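Local coordinates for protein NAD-dependent epimerase/dehydratase (Methylobacillus flagellatus KT, PDB 3GPI) that is of unknown function but, as a member of the NAD-dependent epimerase/dehydratase family with a Rossmann-type fold, probably binds a dinucleotide and may act as an oxidoreductase, at residues A[103-109]-A[148-154]; A[4-10]-A[64-70]; A[178-184]-A[217-223]. One frame throughout, in Å; residues are numbered along the deposited sequence.

Contact 1: A[103-109]-A[148-154]; sequences HVFFVSS and SSTILRF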
loop_
_atom_site.group_PDB
_atom_site.type_symbol
_atom_site.label_atom_id
_atom_site.label_comp_id
_atom_site.label_asym_id
_atom_site.label_seq_id
_atom_site.Cartn_x
_atom_site.Cartn_y
_atom_site.Cartn_z
ATOM N N HIS A 103 -0.414 -1.885 -18.743
ATOM C CA HIS A 103 -0.935 -1.176 -17.592
ATOM C C HIS A 103 0.140 -1.017 -16.554
ATOM O O HIS A 103 0.973 -1.893 -16.355
ATOM C CB HIS A 103 -2.132 -1.907 -16.958
ATOM C CG HIS A 103 -3.128 -0.972 -16.331
ATOM N ND1 HIS A 103 -3.970 -0.172 -17.067
ATOM C CD2 HIS A 103 -3.345 -0.647 -15.035
ATOM C CE1 HIS A 103 -4.721 0.549 -16.253
ATOM N NE2 HIS A 103 -4.357 0.284 -15.013
ATOM N N VAL A 104 0.101 0.132 -15.878
ATOM C CA VAL A 104 0.943 0.382 -14.716
ATOM C C VAL A 104 0.079 0.545 -13.469
ATOM O O VAL A 104 -0.814 1.377 -13.443
ATOM C CB VAL A 104 1.762 1.646 -14.892
ATOM C CG1 VAL A 104 2.597 1.898 -13.641
ATOM C CG2 VAL A 104 2.651 1.535 -16.105
ATOM N N PHE A 105 0.314 -0.263 -12.438
ATOM C CA PHE A 105 -0.297 -0.058 -11.121
ATOM C C PHE A 105 0.733 0.605 -10.236
ATOM O O PHE A 105 1.839 0.061 -10.042
ATOM C CB PHE A 105 -0.763 -1.382 -10.505
ATOM C CG PHE A 105 -1.889 -2.033 -11.241
ATOM C CD1 PHE A 105 -3.195 -1.651 -10.977
ATOM C CD2 PHE A 105 -1.667 -2.983 -12.248
ATOM C CE1 PHE A 105 -4.249 -2.235 -11.639
ATOM C CE2 PHE A 105 -2.743 -3.570 -12.922
ATOM C CZ PHE A 105 -4.024 -3.200 -12.630
ATOM N N PHE A 106 0.407 1.797 -9.711
ATOM C CA PHE A 106 1.378 2.530 -8.938
ATOM C C PHE A 106 0.883 2.635 -7.509
ATOM O O PHE A 106 -0.230 3.161 -7.283
ATOM C CB PHE A 106 1.552 3.915 -9.573
ATOM C CG PHE A 106 2.451 4.835 -8.804
ATOM C CD1 PHE A 106 3.832 4.734 -8.906
ATOM C CD2 PHE A 106 1.909 5.808 -7.978
ATOM C CE1 PHE A 106 4.684 5.586 -8.165
ATOM C CE2 PHE A 106 2.736 6.670 -7.244
ATOM C CZ PHE A 106 4.113 6.559 -7.330
ATOM N N VAL A 107 1.701 2.186 -6.556
ATOM C CA VAL A 107 1.321 2.231 -5.147
ATOM C C VAL A 107 1.753 3.566 -4.589
ATOM O O VAL A 107 2.929 3.861 -4.420
ATOM C CB VAL A 107 1.912 1.073 -4.327
ATOM C CG1 VAL A 107 1.478 1.156 -2.871
ATOM C CG2 VAL A 107 1.519 -0.292 -4.937
ATOM N N SER A 108 0.754 4.362 -4.292
ATOM C CA SER A 108 0.958 5.686 -3.699
ATOM C C SER A 108 0.522 5.623 -2.243
ATOM O O SER A 108 0.388 4.538 -1.660
ATOM C CB SER A 108 0.115 6.647 -4.498
ATOM O OG SER A 108 0.260 8.007 -4.062
ATOM N N SER A 109 0.286 6.787 -1.638
ATOM C CA SER A 109 -0.054 6.886 -0.230
ATOM C C SER A 109 -1.163 7.890 0.004
ATOM O O SER A 109 -1.168 8.947 -0.627
ATOM C CB SER A 109 1.180 7.419 0.517
ATOM O OG SER A 109 0.862 7.682 1.885
ATOM N N SER A 148 -1.634 4.180 -19.591
ATOM C CA SER A 148 -2.753 3.389 -19.070
ATOM C C SER A 148 -2.319 2.920 -17.679
ATOM O O SER A 148 -1.352 2.187 -17.557
ATOM C CB SER A 148 -2.981 2.184 -19.969
ATOM O OG SER A 148 -4.090 1.430 -19.525
ATOM N N SER A 149 -3.041 3.347 -16.639
ATOM C CA SER A 149 -2.524 3.203 -15.273
ATOM C C SER A 149 -3.604 3.365 -14.243
ATOM O O SER A 149 -4.633 3.941 -14.487
ATOM C CB SER A 149 -1.426 4.237 -15.029
ATOM O OG SER A 149 -1.921 5.551 -15.117
ATOM N N THR A 150 -3.300 2.866 -13.051
ATOM C CA THR A 150 -4.143 2.969 -11.883
ATOM C C THR A 150 -3.229 3.300 -10.729
ATOM O O THR A 150 -2.304 2.554 -10.419
ATOM C CB THR A 150 -4.834 1.658 -11.594
ATOM O OG1 THR A 150 -5.699 1.346 -12.691
ATOM C CG2 THR A 150 -5.671 1.772 -10.290
ATOM N N ILE A 151 -3.507 4.436 -10.105
ATOM C CA ILE A 151 -2.816 4.852 -8.892
ATOM C C ILE A 151 -3.628 4.313 -7.712
ATOM O O ILE A 151 -4.849 4.431 -7.640
ATOM C CB ILE A 151 -2.795 6.375 -8.838
ATOM C CG1 ILE A 151 -1.879 6.925 -9.933
ATOM C CG2 ILE A 151 -2.350 6.871 -7.458
ATOM C CD1 ILE A 151 -2.161 8.382 -10.194
ATOM N N LEU A 152 -2.889 3.680 -6.798
ATOM C CA LEU A 152 -3.494 3.076 -5.609
ATOM C C LEU A 152 -2.959 3.824 -4.392
ATOM O O LEU A 152 -1.802 3.597 -3.982
ATOM C CB LEU A 152 -3.081 1.601 -5.542
ATOM C CG LEU A 152 -3.543 0.823 -6.780
ATOM C CD1 LEU A 152 -2.854 -0.531 -6.798
ATOM C CD2 LEU A 152 -5.045 0.694 -6.847
ATOM N N ARG A 153 -3.777 4.723 -3.820
ATOM C CA ARG A 153 -3.305 5.447 -2.624
ATOM C C ARG A 153 -3.621 4.616 -1.388
ATOM O O ARG A 153 -4.781 4.521 -0.989
ATOM C CB ARG A 153 -4.008 6.802 -2.537
ATOM C CG ARG A 153 -3.473 7.771 -3.584
ATOM C CD ARG A 153 -4.185 9.125 -3.533
ATOM N NE ARG A 153 -3.713 9.978 -4.622
ATOM C CZ ARG A 153 -4.417 11.003 -5.120
ATOM N NH1 ARG A 153 -5.602 11.313 -4.636
ATOM N NH2 ARG A 153 -3.905 11.677 -6.133
ATOM N N PHE A 154 -2.590 3.916 -0.888
ATOM C CA PHE A 154 -2.770 3.031 0.262
ATOM C C PHE A 154 -2.774 3.862 1.550
ATOM O O PHE A 154 -1.962 4.797 1.687
ATOM C CB PHE A 154 -1.581 2.075 0.359
ATOM C CG PHE A 154 -1.706 0.799 -0.437
ATOM C CD1 PHE A 154 -1.404 -0.407 0.177
ATOM C CD2 PHE A 154 -2.089 0.800 -1.759
ATOM C CE1 PHE A 154 -1.500 -1.616 -0.542
ATOM C CE2 PHE A 154 -2.227 -0.405 -2.466
ATOM C CZ PHE A 154 -1.916 -1.609 -1.882
#

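Contact 2: A[4-10]-A[64-70]; sequences SKILIAG and PEILVYC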
loop_
_atom_site.group_PDB
_atom_site.type_symbol
_atom_site.label_atom_id
_atom_site.label_comp_id
_atom_site.label_asym_id
_atom_site.label_seq_id
_atom_site.Cartn_x
_atom_site.Cartn_y
_atom_site.Cartn_z
ATOM N N SER A 4 -1.241 -12.396 -18.015
ATOM C CA SER A 4 -0.243 -11.333 -18.176
ATOM C C SER A 4 1.053 -11.653 -17.401
ATOM O O SER A 4 1.015 -12.195 -16.289
ATOM C CB SER A 4 -0.830 -10.005 -17.710
ATOM O OG SER A 4 -1.366 -10.195 -16.402
ATOM N N LYS A 5 2.188 -11.302 -18.007
ATOM C CA LYS A 5 3.500 -11.348 -17.337
ATOM C C LYS A 5 3.624 -10.063 -16.527
ATOM O O LYS A 5 3.276 -8.973 -17.026
ATOM C CB LYS A 5 4.621 -11.414 -18.361
ATOM C CG LYS A 5 4.575 -12.703 -19.180
ATOM C CD LYS A 5 5.816 -12.740 -20.057
ATOM C CE LYS A 5 5.801 -13.912 -20.997
ATOM N NZ LYS A 5 5.008 -13.603 -22.209
ATOM N N ILE A 6 4.097 -10.183 -15.282
ATOM C CA ILE A 6 4.067 -9.082 -14.324
ATOM C C ILE A 6 5.462 -8.799 -13.834
ATOM O O ILE A 6 6.178 -9.720 -13.460
ATOM C CB ILE A 6 3.248 -9.462 -13.067
ATOM C CG1 ILE A 6 1.937 -10.183 -13.394
ATOM C CG2 ILE A 6 3.001 -8.240 -12.197
ATOM C CD1 ILE A 6 0.914 -9.338 -14.074
ATOM N N LEU A 7 5.844 -7.523 -13.855
ATOM C CA LEU A 7 7.062 -7.066 -13.167
ATOM C C LEU A 7 6.640 -6.264 -11.956
ATOM O O LEU A 7 5.847 -5.337 -12.091
ATOM C CB LEU A 7 7.895 -6.204 -14.099
ATOM C CG LEU A 7 9.100 -5.510 -13.465
ATOM C CD1 LEU A 7 10.069 -6.468 -12.818
ATOM C CD2 LEU A 7 9.773 -4.681 -14.553
ATOM N N ILE A 8 7.124 -6.675 -10.780
ATOM C CA ILE A 8 6.858 -5.929 -9.542
ATOM C C ILE A 8 8.154 -5.218 -9.149
ATOM O O ILE A 8 9.145 -5.896 -8.830
ATOM C CB ILE A 8 6.426 -6.880 -8.420
ATOM C CG1 ILE A 8 5.113 -7.608 -8.804
ATOM C CG2 ILE A 8 6.260 -6.091 -7.098
ATOM C CD1 ILE A 8 4.716 -8.742 -7.871
ATOM N N ALA A 9 8.170 -3.897 -9.216
ATOM C CA ALA A 9 9.350 -3.142 -8.814
ATOM C C ALA A 9 9.183 -2.775 -7.361
ATOM O O ALA A 9 8.291 -2.010 -7.012
ATOM C CB ALA A 9 9.514 -1.916 -9.635
ATOM N N GLY A 10 10.058 -3.329 -6.525
ATOM C CA GLY A 10 9.986 -3.149 -5.091
ATOM C C GLY A 10 9.495 -4.427 -4.459
ATOM O O GLY A 10 8.324 -4.805 -4.624
ATOM N N PRO A 64 7.266 -7.501 -19.618
ATOM C CA PRO A 64 6.020 -7.572 -18.847
ATOM C C PRO A 64 4.862 -6.888 -19.594
ATOM O O PRO A 64 5.076 -5.899 -20.305
ATOM C CB PRO A 64 6.364 -6.756 -17.590
ATOM C CG PRO A 64 7.364 -5.728 -18.098
ATOM C CD PRO A 64 8.245 -6.580 -18.992
ATOM N N GLU A 65 3.644 -7.393 -19.403
ATOM C CA GLU A 65 2.452 -6.667 -19.814
ATOM C C GLU A 65 1.985 -5.737 -18.703
ATOM O O GLU A 65 1.281 -4.770 -18.982
ATOM C CB GLU A 65 1.340 -7.651 -20.134
ATOM C CG GLU A 65 1.459 -8.196 -21.569
ATOM C CD GLU A 65 2.075 -9.579 -21.699
ATOM O OE1 GLU A 65 2.019 -10.412 -20.754
ATOM O OE2 GLU A 65 2.574 -9.860 -22.819
ATOM N N ILE A 66 2.349 -6.042 -17.450
ATOM C CA ILE A 66 1.904 -5.245 -16.322
ATOM C C ILE A 66 3.103 -4.873 -15.455
ATOM O O ILE A 66 3.942 -5.736 -15.137
ATOM C CB ILE A 66 0.879 -6.018 -15.450
ATOM C CG1 ILE A 66 -0.326 -6.487 -16.252
ATOM C CG2 ILE A 66 0.450 -5.217 -14.210
ATOM C CD1 ILE A 66 -1.286 -5.412 -16.679
ATOM N N LEU A 67 3.217 -3.578 -15.115
ATOM C CA LEU A 67 4.158 -3.135 -14.091
ATOM C C LEU A 67 3.412 -2.795 -12.822
ATOM O O LEU A 67 2.454 -2.031 -12.893
ATOM C CB LEU A 67 4.904 -1.901 -14.578
ATOM C CG LEU A 67 5.798 -1.199 -13.543
ATOM C CD1 LEU A 67 6.948 -2.077 -13.066
ATOM C CD2 LEU A 67 6.326 0.111 -14.155
ATOM N N VAL A 68 3.828 -3.369 -11.683
ATOM C CA VAL A 68 3.343 -2.893 -10.388
ATOM C C VAL A 68 4.526 -2.202 -9.727
ATOM O O VAL A 68 5.545 -2.849 -9.479
ATOM C CB VAL A 68 2.842 -4.056 -9.484
ATOM C CG1 VAL A 68 2.306 -3.486 -8.187
ATOM C CG2 VAL A 68 1.767 -4.838 -10.202
ATOM N N TYR A 69 4.401 -0.904 -9.480
ATOM C CA TYR A 69 5.513 -0.147 -8.954
ATOM C C TYR A 69 5.235 0.186 -7.498
ATOM O O TYR A 69 4.317 0.945 -7.212
ATOM C CB TYR A 69 5.701 1.121 -9.793
ATOM C CG TYR A 69 7.000 1.837 -9.535
ATOM C CD1 TYR A 69 8.146 1.496 -10.234
ATOM C CD2 TYR A 69 7.076 2.839 -8.571
ATOM C CE1 TYR A 69 9.338 2.128 -9.989
ATOM C CE2 TYR A 69 8.264 3.501 -8.333
ATOM C CZ TYR A 69 9.388 3.129 -9.036
ATOM O OH TYR A 69 10.572 3.768 -8.779
ATOM N N CYS A 70 6.048 -0.401 -6.630
ATOM C CA CYS A 70 5.907 -0.274 -5.175
ATOM C C CYS A 70 7.026 0.571 -4.551
ATOM O O CYS A 70 6.920 0.908 -3.368
ATOM C CB CYS A 70 5.990 -1.652 -4.550
ATOM S SG CYS A 70 4.872 -2.868 -5.219
HETATM O O HOH W 1 5.116 -10.894 -22.471
#

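Contact 3: A[178-184]-A[217-223]; sequences RNAWTNR and PLPVHDL. With EDO (1,2-ethanediol), chain C; EDO (1,2-ethanediol), chain B.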
loop_
_atom_site.group_PDB
_atom_site.type_symbol
_atom_site.label_atom_id
_atom_site.label_comp_id
_atom_site.label_asym_id
_atom_site.label_seq_id
_atom_site.Cartn_x
_atom_site.Cartn_y
_atom_site.Cartn_z
ATOM N N ARG A 178 -2.419 13.650 20.978
ATOM C CA ARG A 178 -3.496 13.993 20.053
ATOM C C ARG A 178 -4.209 12.724 19.611
ATOM O O ARG A 178 -3.548 11.760 19.224
ATOM C CB ARG A 178 -2.925 14.684 18.834
ATOM C CG ARG A 178 -3.972 15.374 18.045
ATOM C CD ARG A 178 -3.720 15.135 16.617
ATOM N NE ARG A 178 -3.873 16.349 15.861
ATOM C CZ ARG A 178 -3.480 16.508 14.603
ATOM N NH1 ARG A 178 -2.917 15.508 13.920
ATOM N NH2 ARG A 178 -3.674 17.675 14.027
ATOM N N ASN A 179 -5.533 12.758 19.624
ATOM C CA ASN A 179 -6.357 11.598 19.262
ATOM C C ASN A 179 -6.906 11.724 17.841
ATOM O O ASN A 179 -8.079 11.999 17.644
ATOM C CB ASN A 179 -7.475 11.459 20.312
ATOM C CG ASN A 179 -8.267 10.206 20.147
ATOM O OD1 ASN A 179 -7.797 9.260 19.488
ATOM N ND2 ASN A 179 -9.443 10.147 20.736
ATOM N N ALA A 180 -6.020 11.506 16.869
ATOM C CA ALA A 180 -6.331 11.722 15.451
ATOM C C ALA A 180 -6.965 10.494 14.814
ATOM O O ALA A 180 -6.749 9.375 15.252
ATOM C CB ALA A 180 -5.057 12.081 14.742
ATOM N N TRP A 181 -7.733 10.711 13.755
ATOM C CA TRP A 181 -8.221 9.611 12.931
ATOM C C TRP A 181 -7.096 8.795 12.319
ATOM O O TRP A 181 -6.046 9.321 11.935
ATOM C CB TRP A 181 -9.086 10.168 11.800
ATOM C CG TRP A 181 -10.372 10.693 12.315
ATOM C CD1 TRP A 181 -10.674 12.013 12.588
ATOM C CD2 TRP A 181 -11.514 9.933 12.690
ATOM N NE1 TRP A 181 -11.952 12.106 13.068
ATOM C CE2 TRP A 181 -12.502 10.849 13.143
ATOM C CE3 TRP A 181 -11.830 8.558 12.636
ATOM C CZ2 TRP A 181 -13.768 10.433 13.582
ATOM C CZ3 TRP A 181 -13.103 8.146 13.063
ATOM C CH2 TRP A 181 -14.051 9.082 13.522
ATOM N N THR A 182 -7.310 7.478 12.263
ATOM C CA THR A 182 -6.349 6.576 11.631
ATOM C C THR A 182 -7.074 5.703 10.613
ATOM O O THR A 182 -8.210 5.229 10.870
ATOM C CB THR A 182 -5.600 5.695 12.684
ATOM O OG1 THR A 182 -6.535 4.868 13.411
ATOM C CG2 THR A 182 -4.806 6.560 13.664
ATOM N N ASN A 183 -6.385 5.476 9.496
ATOM C CA ASN A 183 -6.906 4.725 8.347
ATOM C C ASN A 183 -5.903 3.647 8.060
ATOM O O ASN A 183 -4.690 3.866 8.123
ATOM C CB ASN A 183 -7.038 5.624 7.138
ATOM C CG ASN A 183 -8.001 6.774 7.365
ATOM O OD1 ASN A 183 -9.208 6.629 7.228
ATOM N ND2 ASN A 183 -7.456 7.922 7.740
ATOM N N ARG A 184 -6.409 2.472 7.729
ATOM C CA ARG A 184 -5.497 1.310 7.531
ATOM C C ARG A 184 -5.934 0.354 6.431
ATOM O O ARG A 184 -7.100 0.325 6.040
ATOM C CB ARG A 184 -5.370 0.472 8.826
ATOM C CG ARG A 184 -6.676 -0.261 9.189
ATOM C CD ARG A 184 -6.788 -0.814 10.635
ATOM N NE ARG A 184 -6.308 0.249 11.501
ATOM C CZ ARG A 184 -6.919 1.407 11.655
ATOM N NH1 ARG A 184 -8.169 1.592 11.250
ATOM N NH2 ARG A 184 -6.280 2.366 12.271
ATOM N N PRO A 217 -12.200 3.721 9.625
ATOM C CA PRO A 217 -11.241 4.603 10.286
ATOM C C PRO A 217 -11.657 4.746 11.754
ATOM O O PRO A 217 -12.828 4.687 12.098
ATOM C CB PRO A 217 -11.404 5.939 9.550
ATOM C CG PRO A 217 -12.502 5.780 8.562
ATOM C CD PRO A 217 -13.075 4.417 8.665
ATOM N N LEU A 218 -10.685 4.980 12.618
ATOM C CA LEU A 218 -11.042 5.252 14.012
ATOM C C LEU A 218 -9.986 6.122 14.642
ATOM O O LEU A 218 -8.844 6.175 14.184
ATOM C CB LEU A 218 -11.307 3.976 14.871
ATOM C CG LEU A 218 -10.086 3.141 15.285
ATOM C CD1 LEU A 218 -10.553 1.931 16.174
ATOM C CD2 LEU A 218 -9.356 2.593 14.073
ATOM N N PRO A 219 -10.368 6.815 15.713
ATOM C CA PRO A 219 -9.384 7.611 16.422
ATOM C C PRO A 219 -8.322 6.699 17.034
ATOM O O PRO A 219 -8.652 5.593 17.504
ATOM C CB PRO A 219 -10.216 8.260 17.547
ATOM C CG PRO A 219 -11.617 8.289 17.027
ATOM C CD PRO A 219 -11.711 6.957 16.283
ATOM N N VAL A 220 -7.081 7.164 17.052
ATOM C CA VAL A 220 -5.953 6.314 17.450
ATOM C C VAL A 220 -6.141 5.774 18.889
ATOM O O VAL A 220 -5.789 4.650 19.184
ATOM C CB VAL A 220 -4.583 7.023 17.240
ATOM C CG1 VAL A 220 -4.385 8.213 18.212
ATOM C CG2 VAL A 220 -3.433 6.050 17.304
ATOM N N HIS A 221 -6.716 6.577 19.775
ATOM C CA HIS A 221 -6.925 6.091 21.132
ATOM C C HIS A 221 -7.936 4.981 21.224
ATOM O O HIS A 221 -7.816 4.125 22.078
ATOM C CB HIS A 221 -7.293 7.250 22.102
ATOM C CG HIS A 221 -6.099 8.028 22.563
ATOM N ND1 HIS A 221 -5.587 7.889 23.835
ATOM C CD2 HIS A 221 -5.301 8.922 21.918
ATOM C CE1 HIS A 221 -4.525 8.669 23.952
ATOM N NE2 HIS A 221 -4.331 9.307 22.813
ATOM N N ASP A 222 -8.931 4.980 20.342
ATOM C CA ASP A 222 -9.856 3.863 20.360
ATOM C C ASP A 222 -9.172 2.577 19.908
ATOM O O ASP A 222 -9.432 1.505 20.453
ATOM C CB ASP A 222 -11.065 4.129 19.462
ATOM C CG ASP A 222 -12.027 5.162 20.038
ATOM O OD1 ASP A 222 -11.879 5.568 21.209
ATOM O OD2 ASP A 222 -12.918 5.547 19.268
ATOM N N LEU A 223 -8.293 2.666 18.922
ATOM C CA LEU A 223 -7.573 1.489 18.460
ATOM C C LEU A 223 -6.615 1.002 19.547
ATOM O O LEU A 223 -6.577 -0.189 19.833
ATOM C CB LEU A 223 -6.801 1.839 17.179
ATOM C CG LEU A 223 -5.945 0.699 16.650
ATOM C CD1 LEU A 223 -6.767 -0.573 16.322
ATOM C CD2 LEU A 223 -5.185 1.118 15.414
HETATM C C1 EDO C . -4.211 7.462 9.101
HETATM O O1 EDO C . -3.566 6.409 9.762
HETATM C C2 EDO C . -4.058 7.331 7.624
HETATM O O2 EDO C . -4.432 8.475 6.914
HETATM C C1 EDO B . -2.617 1.146 11.846
HETATM O O1 EDO B . -3.499 0.104 12.093
HETATM C C2 EDO B . -3.542 2.314 11.874
HETATM O O2 EDO B . -3.149 3.055 12.996
HETATM O O HOH W 2 -11.796 8.398 20.987
#

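Contact 1: A[103-109]-A[148-154]
The imidazole of His103 lies across the start of the neighbouring strand and is held at both nitrogens. His103 NE2 gives its hydrogen to Thr150 OG1 at 2.9 Å. The bond is nearly straight (173°) and runs in the ring plane. His103 ND1 and Ser148 OG are hydrogen-bonded at 2.9 Å. Two such bonds fix the rotation of the ring, and one face of it rests on the backbone of Ser148 and Ser149.

These are adjacent parallel strands of the Rossmann-type sheet, which has helices packed on both faces. Six backbone hydrogen bonds join them, from Val104 N to Ser148 O at the start to Phe154 N to Ser108 O at the end. In the last, the donor Phe154 N sits well above the carbonyl plane of Ser108.

Packing is tight on the face of Phe105, Val107, Leu152 and Phe154. Phe105 CD1 touches Thr150 CB at 3.7 Å. Val107 CG1, anti to its own N (chi1 -179°), sits over one face of the Phe154 ring, 4.0 Å from the centroid, a CH-pi contact. The side of Phe106 and Ile151 is looser, with 4.4 Å between Phe106 CD2 and Ile151 CG1, and Ile151 is partly exposed. The solvent side is at Ser148. Beyond the pair, Glu207 O also bonds Thr150 OG1, and Glu141 takes the salt bridge of Arg153 and bonds Ser108 OG.

Helix 187-201 covers Phe105 and Leu152, and helix 132-143 covers Phe106, Ser108 and Ile151. Strands 66-69 and 209-212 continue the sheet beyond the two edges of this parallel pair.

Contact 2: A[4-10]-A[64-70]
Glu65 reaches across to Lys5 just ahead of strand 66-69. Glu65 CB lies by Lys5 O (3.9 Å) and Ser4 CB. The chain then bends at chi2 (100°), which turns the carboxylate to the backbone of Lys5. Glu65 OE1 takes the hydrogen of Lys5 N at 2.9 Å in an almost straight bond (178°). Glu65 OE2 receives a hydrogen from a water at 2.8 Å, and that water accepts one from Lys5 NZ. Lys5 NZ and Glu65 OE2 are 4.5 Å apart, so the two charges meet through the water and not directly.

Lys5 O is gripped by both Glu65 N and Ile66 N. Parallel pairing then runs on to Cys70 N and Ala9 O. On one face, Ile6 CD1 swings across to Ile66 CB at 3.6 Å. On the other, Leu7 CB meets Pro64 CB and Ala9 CB meets Tyr69 CD1. Helix 13-24 lies against Ile6, Ile8 and Val68; helix 86-95 lies against Leu67 and Tyr69. Gly10 probably opens the glycine-rich turn of a Rossmann fold.

The chemistry changes along the pair: a charged, water-bridged start gives way to an apolar core, and it is backbone hydrogen bonding that carries the pairing to the glycine end.

Contact 3: A[178-184]-A[217-223]
A short antiparallel strand pair that runs straight into the N-terminus of a helix joins Trp181 and Thr182 to Leu218 and Pro219. It extends the mixed sheet of this Rossmann-type protein beyond its parallel part. Thr182 and Leu218 form the hydrogen-bonded pair. Leu218 N bonds Thr182 O at 3.0 Å, and Thr182 N returns a bond to Leu218 O. Thr182 OG1 also donates to Leu218 O, at 2.8 Å. With chi1 at 61° the hydroxyl stands between its own N and carbonyl carbon, and it reaches the acceptor from the face opposite to that used by Thr182 N. Two donors of one residue thus clasp one carbonyl. Thr182 CG2 meets Val220 CB.

Pro219 occupies the N-cap of helix 220-230. Two N-H groups at the start of the helix are taken up by the other segment. Val220 N bonds Ala180 O, and His221 N bonds Asn179 OD1 at 2.9 Å. The Asn179 amide stands steeply to the imidazole of His221, their planes 75° apart, and its OD1 is at the ring edge.

The side chains of Trp181 and Pro219 lie side by side, and Pro219 CG sits over the six-membered ring of Trp181, 4.3 Å from the centroid and 11° off the normal. This is a CH-pi contact. Trp181 NE1 bonds Glu118. Pro217 O lies at the ring edge, 3.6 Å from CZ3 of Trp181.

Two 1,2-ethanediol molecules, probably from the crystallisation liquor, lie alongside the 178-184 segment. O1 of one accepts a hydrogen from Arg184 NE. The end of Asn183 is anchored by Lys247 O and Leu249 N. Asn179 ND2 bonds Pro241 O and a water, and that water donates to Asp222 OD1 at 2.8 Å.

How the contacts relate
All three contacts belong to one mixed sheet and follow one another along the chain. Contacts 1 and 2 touch, with centres about 11 Å apart. Strand 66-69 stands next to strand 103-109, where Phe105 N to Leu67 O and Phe105 O to Tyr69 N are both 2.8 Å, probable hydrogen bonds. Contact 3 lies farther off. Its centre is about 25 Å from that of contact 1 and about 33 Å from that of contact 2, on the other side of the chain's centre. Strands 149-158 and 181-186 link it to contact 1. The glycine-rich turn at contact 2 probably marks part of the cofactor site; the ethanediols by contact 3 say nothing certain about an active site.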